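Local coordinates for APC3568 protein (Geobacillus stearothermophilus, PDB 1RFZ) that is of unknown function but may act as a phosphatidylglycerophosphatase, removing the terminal phosphate from the lipid precursor phosphatidylglycerophosphate, at residues Trp19-Arg23 against Gly24-Glu28; Pro127-Leu130 against Gln131-Asp135; Asn65-Leu68 against Thr69-Leu73. One frame throughout, in Å; residues are numbered along the deposited sequence.

Overall arrangement
Contact 1 comes first along the chain, then contact 3 and last contact 2, all in a fold whose regular secondary structure is entirely helical. Contact 1 is the turn joining helix 13-22 to helix 27-38, contact 3 lies within helix 61-76, and contact 2 takes in all of the short helix 129-134 and its lead-in. Contact 1 touches both others, its centre about 12 Å from that of contact 2 and about 13 Å from that of contact 3. Leu20 packs on Ile67 and Ile71, while Val25 meets Ile129 and Leu133. Contacts 2 and 3 do not touch, their centres lying about 18 Å apart. The turn thus bridges two helices, one facing the second subunit.

Contact 1: residues Trp19-Arg23 against Gly24-Glu28; sequences WLEER and GVTVE
Val25 folds back over the last turn of helix 13-22 and sets its side chain beside that of Leu20, with Val25 CB 4.4 Å from Leu20 CB. The valine has CG1 anti to its backbone N (chi1 -169°), which brings CG2 next to that N and within 4.1 Å of Leu20 O. Its two methyls are then divided between Ile129 and Leu133, a good use of a short, branched side chain. Leu20 keeps CG beside its own backbone N and reaches on to Ile67 and Ile71 of helix 61-76.

The backbone fixes this pairing. Val25 N donates to Leu20 O at 2.7 Å, and the same oxygen accepts from Arg23 N across the opposite face of its carbonyl plane, so two donors grip it. One step in, Gly24 N bonds to Glu21 O at 3.2 Å, coming from above the carbonyl plane. Gly24 has a phi of 107°, at which a CB would run into Arg23 O; a residue without one is the natural choice.

Arg23 starts at the turn, its CB 3.5 Å from Gly24 N, but bends at chi2 and chi3 and leaves, packing on Ile71 and Lys75 before NH2 forms a salt bridge with Glu78. On the more open side Glu21 and Thr26 run alongside each other, polar residues suited to that surface, with Glu21 OE2 and Thr26 OG1 4.1 Å apart. Paired backbone bonds, a glycine with positive phi and an apolar contact between Leu20 and Val25 together make a Schellman motif ending a helix.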
ATOM      1  N   TRP A  19      10.502   7.561  23.788  1.00 71.89           N
ATOM      2  CA  TRP A  19      10.987   6.247  23.389  1.00 68.40           C
ATOM      3  C   TRP A  19      12.089   6.385  22.343  1.00 68.96           C
ATOM      4  O   TRP A  19      13.144   5.749  22.465  1.00 68.11           O
ATOM      5  CB  TRP A  19       9.844   5.400  22.824  1.00 65.94           C
ATOM      6  CG  TRP A  19       8.859   4.919  23.863  1.00 63.60           C
ATOM      7  CD1 TRP A  19       8.603   5.497  25.066  1.00 62.24           C
ATOM      8  CD2 TRP A  19       7.920   3.833  23.734  1.00 61.13           C
ATOM      9  NE1 TRP A  19       7.562   4.855  25.690  1.00 60.64           N
ATOM     10  CE2 TRP A  19       7.122   3.833  24.895  1.00 59.84           C
ATOM     11  CE3 TRP A  19       7.675   2.868  22.749  1.00 61.29           C
ATOM     12  CZ2 TRP A  19       6.092   2.908  25.099  1.00 59.07           C
ATOM     13  CZ3 TRP A  19       6.646   1.942  22.957  1.00 61.23           C
ATOM     14  CH2 TRP A  19       5.869   1.974  24.124  1.00 59.20           C
ATOM     15  N   LEU A  20      11.853   7.210  21.320  1.00 68.27           N
ATOM     16  CA  LEU A  20      12.856   7.415  20.263  1.00 68.17           C
ATOM     17  C   LEU A  20      14.197   7.816  20.861  1.00 69.41           C
ATOM     18  O   LEU A  20      15.240   7.311  20.454  1.00 68.02           O
ATOM     19  CB  LEU A  20      12.406   8.497  19.263  1.00 65.57           C
ATOM     20  CG  LEU A  20      11.306   8.160  18.247  1.00 62.60           C
ATOM     21  CD1 LEU A  20      11.212   9.262  17.200  1.00 61.79           C
ATOM     22  CD2 LEU A  20      11.632   6.845  17.573  1.00 58.74           C
ATOM     23  N   GLU A  21      14.153   8.738  21.822  1.00 72.54           N
ATOM     24  CA  GLU A  21      15.344   9.218  22.514  1.00 74.92           C
ATOM     25  C   GLU A  21      15.933   8.077  23.335  1.00 75.47           C
ATOM     26  O   GLU A  21      17.152   7.947  23.436  1.00 76.87           O
ATOM     27  CB  GLU A  21      14.981  10.379  23.443  1.00 77.20           C
ATOM     28  CG  GLU A  21      16.136  10.889  24.304  1.00 82.40           C
ATOM     29  CD  GLU A  21      16.932  12.005  23.639  1.00 86.23           C
ATOM     30  OE1 GLU A  21      16.331  13.069  23.353  1.00 87.06           O
ATOM     31  OE2 GLU A  21      18.156  11.823  23.410  1.00 89.41           O
ATOM     32  N   GLU A  22      15.052   7.252  23.906  1.00 76.30           N
ATOM     33  CA  GLU A  22      15.437   6.100  24.729  1.00 77.94           C
ATOM     34  C   GLU A  22      15.993   4.915  23.947  1.00 77.13           C
ATOM     35  O   GLU A  22      16.432   3.935  24.547  1.00 78.62           O
ATOM     36  CB  GLU A  22      14.253   5.619  25.561  1.00 81.17           C
ATOM     37  CG  GLU A  22      13.933   6.490  26.751  1.00 84.99           C
ATOM     38  CD  GLU A  22      12.641   6.079  27.426  1.00 88.80           C
ATOM     39  OE1 GLU A  22      12.463   4.867  27.676  1.00 91.77           O
ATOM     40  OE2 GLU A  22      11.806   6.968  27.710  1.00 92.55           O
ATOM     41  N   ARG A  23      15.951   4.992  22.616  1.00 75.92           N
ATOM     42  CA  ARG A  23      16.487   3.937  21.761  1.00 72.76           C
ATOM     43  C   ARG A  23      17.687   4.510  21.002  1.00 70.02           C
ATOM     44  O   ARG A  23      18.334   3.817  20.207  1.00 70.49           O
ATOM     45  CB  ARG A  23      15.423   3.438  20.789  1.00 75.57           C
ATOM     46  CG  ARG A  23      14.155   2.965  21.468  1.00 78.19           C
ATOM     47  CD  ARG A  23      14.429   1.836  22.439  1.00 82.75           C
ATOM     48  NE  ARG A  23      14.599   0.548  21.776  1.00 87.39           N
ATOM     49  CZ  ARG A  23      14.859  -0.592  22.414  1.00 90.40           C
ATOM     50  NH1 ARG A  23      14.981  -0.602  23.737  1.00 91.26           N
ATOM     51  NH2 ARG A  23      14.987  -1.726  21.732  1.00 90.83           N
ATOM     52  N   GLY A  24      17.976   5.785  21.261  1.00 66.03           N
ATOM     53  CA  GLY A  24      19.112   6.431  20.634  1.00 65.65           C
ATOM     54  C   GLY A  24      18.800   7.440  19.542  1.00 66.86           C
ATOM     55  O   GLY A  24      19.687   8.191  19.098  1.00 65.26           O
ATOM     56  N   VAL A  25      17.543   7.497  19.114  1.00 66.88           N
ATOM     57  CA  VAL A  25      17.187   8.409  18.037  1.00 65.36           C
ATOM     58  C   VAL A  25      16.722   9.806  18.451  1.00 66.41           C
ATOM     59  O   VAL A  25      15.845   9.982  19.293  1.00 64.92           O
ATOM     60  CB  VAL A  25      16.137   7.765  17.101  1.00 62.62           C
ATOM     61  CG1 VAL A  25      15.980   8.615  15.850  1.00 61.31           C
ATOM     62  CG2 VAL A  25      16.562   6.315  16.745  1.00 60.72           C
ATOM     63  N   THR A  26      17.346  10.791  17.821  1.00 67.63           N
ATOM     64  CA  THR A  26      17.088  12.200  18.053  1.00 72.21           C
ATOM     65  C   THR A  26      16.388  12.793  16.858  1.00 72.08           C
ATOM     66  O   THR A  26      16.807  12.557  15.731  1.00 73.26           O
ATOM     67  CB  THR A  26      18.407  12.958  18.200  1.00 74.69           C
ATOM     68  OG1 THR A  26      18.970  12.676  19.480  1.00 80.86           O
ATOM     69  CG2 THR A  26      18.201  14.444  18.042  1.00 78.57           C
ATOM     70  N   VAL A  27      15.339  13.573  17.089  1.00 72.58           N
ATOM     71  CA  VAL A  27      14.642  14.232  15.986  1.00 68.35           C
ATOM     72  C   VAL A  27      15.665  14.851  15.039  1.00 70.65           C
ATOM     73  O   VAL A  27      15.457  14.895  13.831  1.00 74.35           O
ATOM     74  CB  VAL A  27      13.713  15.358  16.507  1.00 63.67           C
ATOM     75  CG1 VAL A  27      13.618  16.507  15.482  1.00 58.72           C
ATOM     76  CG2 VAL A  27      12.332  14.794  16.811  1.00 59.78           C
ATOM     77  N   GLU A  28      16.773  15.315  15.608  1.00 72.33           N
ATOM     78  CA  GLU A  28      17.852  15.953  14.857  1.00 79.90           C
ATOM     79  C   GLU A  28      18.651  15.026  13.938  1.00 75.32           C
ATOM     80  O   GLU A  28      19.016  15.402  12.829  1.00 78.25           O
ATOM     81  CB  GLU A  28      18.816  16.641  15.835  1.00 92.33           C
ATOM     82  CG  GLU A  28      20.049  17.256  15.201  1.00109.38           C
ATOM     83  CD  GLU A  28      20.044  18.773  15.271  1.00122.74           C
ATOM     84  OE1 GLU A  28      20.057  19.323  16.396  1.00134.44           O
ATOM     85  OE2 GLU A  28      20.019  19.416  14.201  1.00134.28           O
TER

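Contact 2: residues Pro127-Leu130 against Gln131-Asp135; sequences PGIL and QYLND
Ile129 and Leu133, four residues apart, lie alongside each other and point the same way. The leucine does the reaching: its CD1 lies 3.7 Å from Ile129 CB and 3.9 Å from Ile129 CG2. With CG anti to the carbonyl carbon (chi1 -68°) and chi2 at 72°, CD1 is turned back along the helix toward the isoleucine. Beneath this pair the backbone is tied by Leu133 N, which donates to Ile129 O at 2.9 Å along a fairly straight path (155° at the hydrogen).

The next step repeats the pattern. Asn134 N donates to Leu130 O at 2.8 Å, and Asn134 CB rests 3.4 Å from that same oxygen. Gly128, where the chain turns into the helix, has positive phi, a conformation easier for glycine than for a residue with a CB. As the chain leaves the helix, Asp135 N makes only weak bonds to Gln131 O and Tyr132 O.

Outside this shell, neighbouring elements set the helix in place. Val149 of helix 145-163 meets both Ile129 and Leu133, and Leu145 of the same helix adds a further contact to Leu133. Leu130 packs on Leu33 of helix 27-38, a partner it shares with Pro127, while Asn142 ND2 bonds to Leu133 O at the far end. Ile129, Leu130 and Leu133 are thus buried, as large aliphatic residues should be, whereas the flexible amide chain of Gln131 suits its exposed place, and Tyr132 lies against Thr138 and Lys140. With apolar residues inward and polar ones outward, this is a short amphipathic alpha helix, held by i to i+4 bonds and packed against helices 27-38 and 145-163.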
ATOM      1  N   PRO A 127      22.767   5.679   5.918  1.00 62.37           N
ATOM      2  CA  PRO A 127      23.599   6.774   6.428  1.00 59.95           C
ATOM      3  C   PRO A 127      23.165   7.247   7.829  1.00 59.90           C
ATOM      4  O   PRO A 127      22.053   6.939   8.276  1.00 59.30           O
ATOM      5  CB  PRO A 127      23.426   7.844   5.362  1.00 58.53           C
ATOM      6  CG  PRO A 127      22.020   7.646   4.930  1.00 59.73           C
ATOM      7  CD  PRO A 127      21.904   6.152   4.819  1.00 60.53           C
ATOM      8  N   GLY A 128      24.063   7.962   8.522  1.00 59.57           N
ATOM      9  CA  GLY A 128      23.787   8.486   9.856  1.00 59.66           C
ATOM     10  C   GLY A 128      23.423   7.468  10.923  1.00 61.63           C
ATOM     11  O   GLY A 128      23.983   6.363  10.960  1.00 62.21           O
ATOM     12  N   ILE A 129      22.488   7.835  11.799  1.00 63.29           N
ATOM     13  CA  ILE A 129      22.064   6.943  12.875  1.00 68.17           C
ATOM     14  C   ILE A 129      21.805   5.529  12.390  1.00 70.06           C
ATOM     15  O   ILE A 129      22.179   4.562  13.050  1.00 69.72           O
ATOM     16  CB  ILE A 129      20.777   7.422  13.552  1.00 70.54           C
ATOM     17  CG1 ILE A 129      20.189   8.593  12.771  1.00 73.14           C
ATOM     18  CG2 ILE A 129      21.055   7.757  14.998  1.00 67.80           C
ATOM     19  CD1 ILE A 129      18.802   8.997  13.239  1.00 79.07           C
ATOM     20  N   LEU A 130      21.150   5.416  11.239  1.00 71.41           N
ATOM     21  CA  LEU A 130      20.824   4.115  10.669  1.00 72.49           C
ATOM     22  C   LEU A 130      22.018   3.191  10.832  1.00 75.73           C
ATOM     23  O   LEU A 130      21.874   1.999  11.141  1.00 73.78           O
ATOM     24  CB  LEU A 130      20.436   4.281   9.195  1.00 69.03           C
ATOM     25  CG  LEU A 130      19.126   5.084   9.025  1.00 67.04           C
ATOM     26  CD1 LEU A 130      18.849   5.395   7.552  1.00 63.38           C
ATOM     27  CD2 LEU A 130      17.965   4.292   9.655  1.00 63.66           C
ATOM     28  N   GLN A 131      23.201   3.771  10.651  1.00 78.60           N
ATOM     29  CA  GLN A 131      24.453   3.048  10.803  1.00 83.35           C
ATOM     30  C   GLN A 131      24.470   2.369  12.170  1.00 83.80           C
ATOM     31  O   GLN A 131      24.738   1.172  12.286  1.00 86.90           O
ATOM     32  CB  GLN A 131      25.625   4.021  10.706  1.00 87.14           C
ATOM     33  CG  GLN A 131      26.969   3.386  10.988  1.00 94.12           C
ATOM     34  CD  GLN A 131      27.379   2.399   9.916  1.00 99.16           C
ATOM     35  OE1 GLN A 131      28.388   1.700  10.052  1.00103.49           O
ATOM     36  NE2 GLN A 131      26.605   2.340   8.833  1.00103.32           N
ATOM     37  N   TYR A 132      24.176   3.147  13.205  1.00 85.50           N
ATOM     38  CA  TYR A 132      24.155   2.632  14.561  1.00 88.82           C
ATOM     39  C   TYR A 132      23.034   1.637  14.816  1.00 87.13           C
ATOM     40  O   TYR A 132      23.238   0.634  15.499  1.00 89.11           O
ATOM     41  CB  TYR A 132      24.037   3.783  15.565  1.00 97.14           C
ATOM     42  CG  TYR A 132      23.515   3.356  16.924  1.00104.35           C
ATOM     43  CD1 TYR A 132      24.195   2.413  17.691  1.00108.00           C
ATOM     44  CD2 TYR A 132      22.319   3.868  17.421  1.00108.51           C
ATOM     45  CE1 TYR A 132      23.693   1.986  18.915  1.00114.87           C
ATOM     46  CE2 TYR A 132      21.809   3.450  18.645  1.00115.22           C
ATOM     47  CZ  TYR A 132      22.498   2.507  19.385  1.00116.88           C
ATOM     48  OH  TYR A 132      21.986   2.079  20.589  1.00120.53           O
ATOM     49  N   LEU A 133      21.848   1.904  14.276  1.00 84.74           N
ATOM     50  CA  LEU A 133      20.719   1.017  14.515  1.00 83.87           C
ATOM     51  C   LEU A 133      20.824  -0.313  13.801  1.00 86.85           C
ATOM     52  O   LEU A 133      20.284  -1.319  14.270  1.00 84.17           O
ATOM     53  CB  LEU A 133      19.406   1.692  14.125  1.00 80.54           C
ATOM     54  CG  LEU A 133      18.936   2.870  14.968  1.00 76.85           C
ATOM     55  CD1 LEU A 133      19.813   4.077  14.694  1.00 76.43           C
ATOM     56  CD2 LEU A 133      17.496   3.183  14.621  1.00 74.95           C
ATOM     57  N   ASN A 134      21.507  -0.340  12.666  1.00 90.05           N
ATOM     58  CA  ASN A 134      21.616  -1.599  11.957  1.00 93.84           C
ATOM     59  C   ASN A 134      22.794  -2.413  12.476  1.00 95.12           C
ATOM     60  O   ASN A 134      22.879  -3.618  12.227  1.00 94.89           O
ATOM     61  CB  ASN A 134      21.751  -1.372  10.455  1.00 94.87           C
ATOM     62  CG  ASN A 134      21.200  -2.531   9.654  1.00 97.97           C
ATOM     63  OD1 ASN A 134      20.172  -2.406   8.985  1.00101.49           O
ATOM     64  ND2 ASN A 134      21.868  -3.677   9.735  1.00100.58           N
ATOM     65  N   ASP A 135      23.694  -1.750  13.201  1.00 96.30           N
ATOM     66  CA  ASP A 135      24.863  -2.414  13.774  1.00 99.44           C
ATOM     67  C   ASP A 135      24.381  -3.476  14.772  1.00 99.36           C
ATOM     68  O   ASP A 135      23.747  -3.153  15.781  1.00101.72           O
ATOM     69  CB  ASP A 135      25.754  -1.392  14.485  1.00103.38           C
ATOM     70  CG  ASP A 135      27.227  -1.605  14.201  1.00104.25           C
ATOM     71  OD1 ASP A 135      27.635  -1.453  13.029  1.00105.22           O
ATOM     72  OD2 ASP A 135      27.975  -1.922  15.148  1.00105.52           O
TER

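Contact 3: residues Asn65-Leu68 against Thr69-Leu73; sequences NAIL and TGIQL
Thr69 turns its hydroxyl back onto the carbonyl of Asn65, one turn earlier in helix 61-76, an alpha helix that packs into the core along one face and meets the second subunit along another. OG1 stands beside the threonine's own backbone N (chi1 -53°), which carries Thr69 OG1 to 2.9 Å from Asn65 O, nearly in line with the C=O bond. There it donates, while Thr69 N makes only a weak bond to the same oxygen, Asn65 O, at 3.4 Å. OG1 also has a hydrogen bond with Tyr97 OH of the second subunit, so the buried hydroxyl has two polar partners. Replacing Thr69 by valine removes that hydroxyl and would probably leave Tyr97 of the second subunit without this mate and Asn65 O with only the weak backbone bond.

The more tightly bonded part runs through Ala66, Ile67, Gly70 and Ile71. Gly70 N bonds to Ala66 O at 2.9 Å and Ile71 N to Ile67 O at 3.1 Å, the latter nearly straight (173° at the hydrogen). Ile67 and Ile71 point the same way and turn their branched carbons to helix 145-163, Ile67 meeting Ile152 and Ile71 meeting Leu145.

The subunit-facing side is looser in its backbone bonding, though it too is buried and none of it is a solvent face. Gln72 N reaches Leu68 O at 2.9 Å but at a poor angle, a weak bond. The long side chain of Gln72 leads away from the helix, and its NE2 hydrogen-bonds Asp83 OD2 of the second subunit, while Leu73 meets its counterpart Leu73 of that subunit. On the core side, Ile71 CD1 comes within 4.2 Å of Ile67 CG2, methyl against methyl.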
ATOM      1  N   ASN A  65       1.402   5.657  16.294  1.00 49.07           N
ATOM      2  CA  ASN A  65       0.906   4.298  16.335  1.00 51.48           C
ATOM      3  C   ASN A  65       1.968   3.358  15.796  1.00 53.85           C
ATOM      4  O   ASN A  65       2.133   2.228  16.286  1.00 56.16           O
ATOM      5  CB  ASN A  65      -0.376   4.173  15.504  1.00 48.02           C
ATOM      6  CG  ASN A  65      -1.589   4.682  16.241  1.00 47.05           C
ATOM      7  OD1 ASN A  65      -1.514   4.984  17.431  1.00 48.42           O
ATOM      8  ND2 ASN A  65      -2.721   4.765  15.552  1.00 44.82           N
ATOM      9  N   ALA A  66       2.698   3.833  14.790  1.00 55.06           N
ATOM     10  CA  ALA A  66       3.747   3.038  14.177  1.00 55.48           C
ATOM     11  C   ALA A  66       4.958   3.018  15.095  1.00 56.63           C
ATOM     12  O   ALA A  66       5.424   1.953  15.484  1.00 56.26           O
ATOM     13  CB  ALA A  66       4.116   3.616  12.826  1.00 55.43           C
ATOM     14  N   ILE A  67       5.450   4.199  15.452  1.00 57.26           N
ATOM     15  CA  ILE A  67       6.612   4.300  16.315  1.00 58.36           C
ATOM     16  C   ILE A  67       6.446   3.525  17.613  1.00 60.43           C
ATOM     17  O   ILE A  67       7.394   2.893  18.069  1.00 60.06           O
ATOM     18  CB  ILE A  67       6.937   5.765  16.690  1.00 57.26           C
ATOM     19  CG1 ILE A  67       7.187   6.590  15.437  1.00 55.09           C
ATOM     20  CG2 ILE A  67       8.170   5.811  17.616  1.00 57.08           C
ATOM     21  CD1 ILE A  67       7.700   7.967  15.759  1.00 52.83           C
ATOM     22  N   LEU A  68       5.266   3.572  18.225  1.00 61.37           N
ATOM     23  CA  LEU A  68       5.083   2.842  19.481  1.00 62.39           C
ATOM     24  C   LEU A  68       5.197   1.339  19.276  1.00 61.60           C
ATOM     25  O   LEU A  68       6.084   0.705  19.854  1.00 61.76           O
ATOM     26  CB  LEU A  68       3.741   3.186  20.154  1.00 62.04           C
ATOM     27  CG  LEU A  68       3.593   4.613  20.716  1.00 63.15           C
ATOM     28  CD1 LEU A  68       2.445   4.648  21.698  1.00 61.76           C
ATOM     29  CD2 LEU A  68       4.869   5.056  21.417  1.00 61.93           C
ATOM     30  N   THR A  69       4.313   0.778  18.451  1.00 61.56           N
ATOM     31  CA  THR A  69       4.324  -0.660  18.161  1.00 63.35           C
ATOM     32  C   THR A  69       5.733  -1.146  17.759  1.00 65.33           C
ATOM     33  O   THR A  69       6.206  -2.200  18.199  1.00 63.52           O
ATOM     34  CB  THR A  69       3.369  -1.002  17.009  1.00 63.52           C
ATOM     35  OG1 THR A  69       2.060  -0.487  17.289  1.00 61.55           O
ATOM     36  CG2 THR A  69       3.287  -2.507  16.838  1.00 61.32           C
ATOM     37  N   GLY A  70       6.394  -0.361  16.914  1.00 68.33           N
ATOM     38  CA  GLY A  70       7.727  -0.714  16.471  1.00 70.30           C
ATOM     39  C   GLY A  70       8.689  -0.897  17.626  1.00 71.83           C
ATOM     40  O   GLY A  70       9.219  -1.979  17.821  1.00 70.24           O
ATOM     41  N   ILE A  71       8.914   0.155  18.401  1.00 72.90           N
ATOM     42  CA  ILE A  71       9.838   0.062  19.518  1.00 75.84           C
ATOM     43  C   ILE A  71       9.355  -0.856  20.644  1.00 77.73           C
ATOM     44  O   ILE A  71      10.118  -1.169  21.559  1.00 77.28           O
ATOM     45  CB  ILE A  71      10.162   1.453  20.101  1.00 75.46           C
ATOM     46  CG1 ILE A  71      10.718   2.364  19.006  1.00 77.06           C
ATOM     47  CG2 ILE A  71      11.216   1.324  21.186  1.00 78.22           C
ATOM     48  CD1 ILE A  71      11.233   3.713  19.515  1.00 74.09           C
ATOM     49  N   GLN A  72       8.099  -1.295  20.589  1.00 78.05           N
ATOM     50  CA  GLN A  72       7.584  -2.204  21.617  1.00 75.87           C
ATOM     51  C   GLN A  72       8.166  -3.596  21.373  1.00 75.86           C
ATOM     52  O   GLN A  72       8.792  -4.190  22.254  1.00 74.54           O
ATOM     53  CB  GLN A  72       6.054  -2.265  21.570  1.00 73.72           C
ATOM     54  CG  GLN A  72       5.406  -3.230  22.564  1.00 73.00           C
ATOM     55  CD  GLN A  72       5.614  -2.870  24.048  1.00 71.65           C
ATOM     56  OE1 GLN A  72       4.759  -3.166  24.882  1.00 67.78           O
ATOM     57  NE2 GLN A  72       6.749  -2.251  24.377  1.00 68.48           N
ATOM     58  N   LEU A  73       7.964  -4.103  20.162  1.00 75.99           N
ATOM     59  CA  LEU A  73       8.470  -5.411  19.774  1.00 74.51           C
ATOM     60  C   LEU A  73      10.001  -5.411  19.826  1.00 76.27           C
ATOM     61  O   LEU A  73      10.614  -6.360  20.319  1.00 77.58           O
ATOM     62  CB  LEU A  73       7.981  -5.751  18.364  1.00 70.22           C
ATOM     63  CG  LEU A  73       6.456  -5.676  18.169  1.00 66.78           C
ATOM     64  CD1 LEU A  73       6.135  -5.662  16.680  1.00 63.80           C
ATOM     65  CD2 LEU A  73       5.758  -6.842  18.881  1.00 61.83           C
TER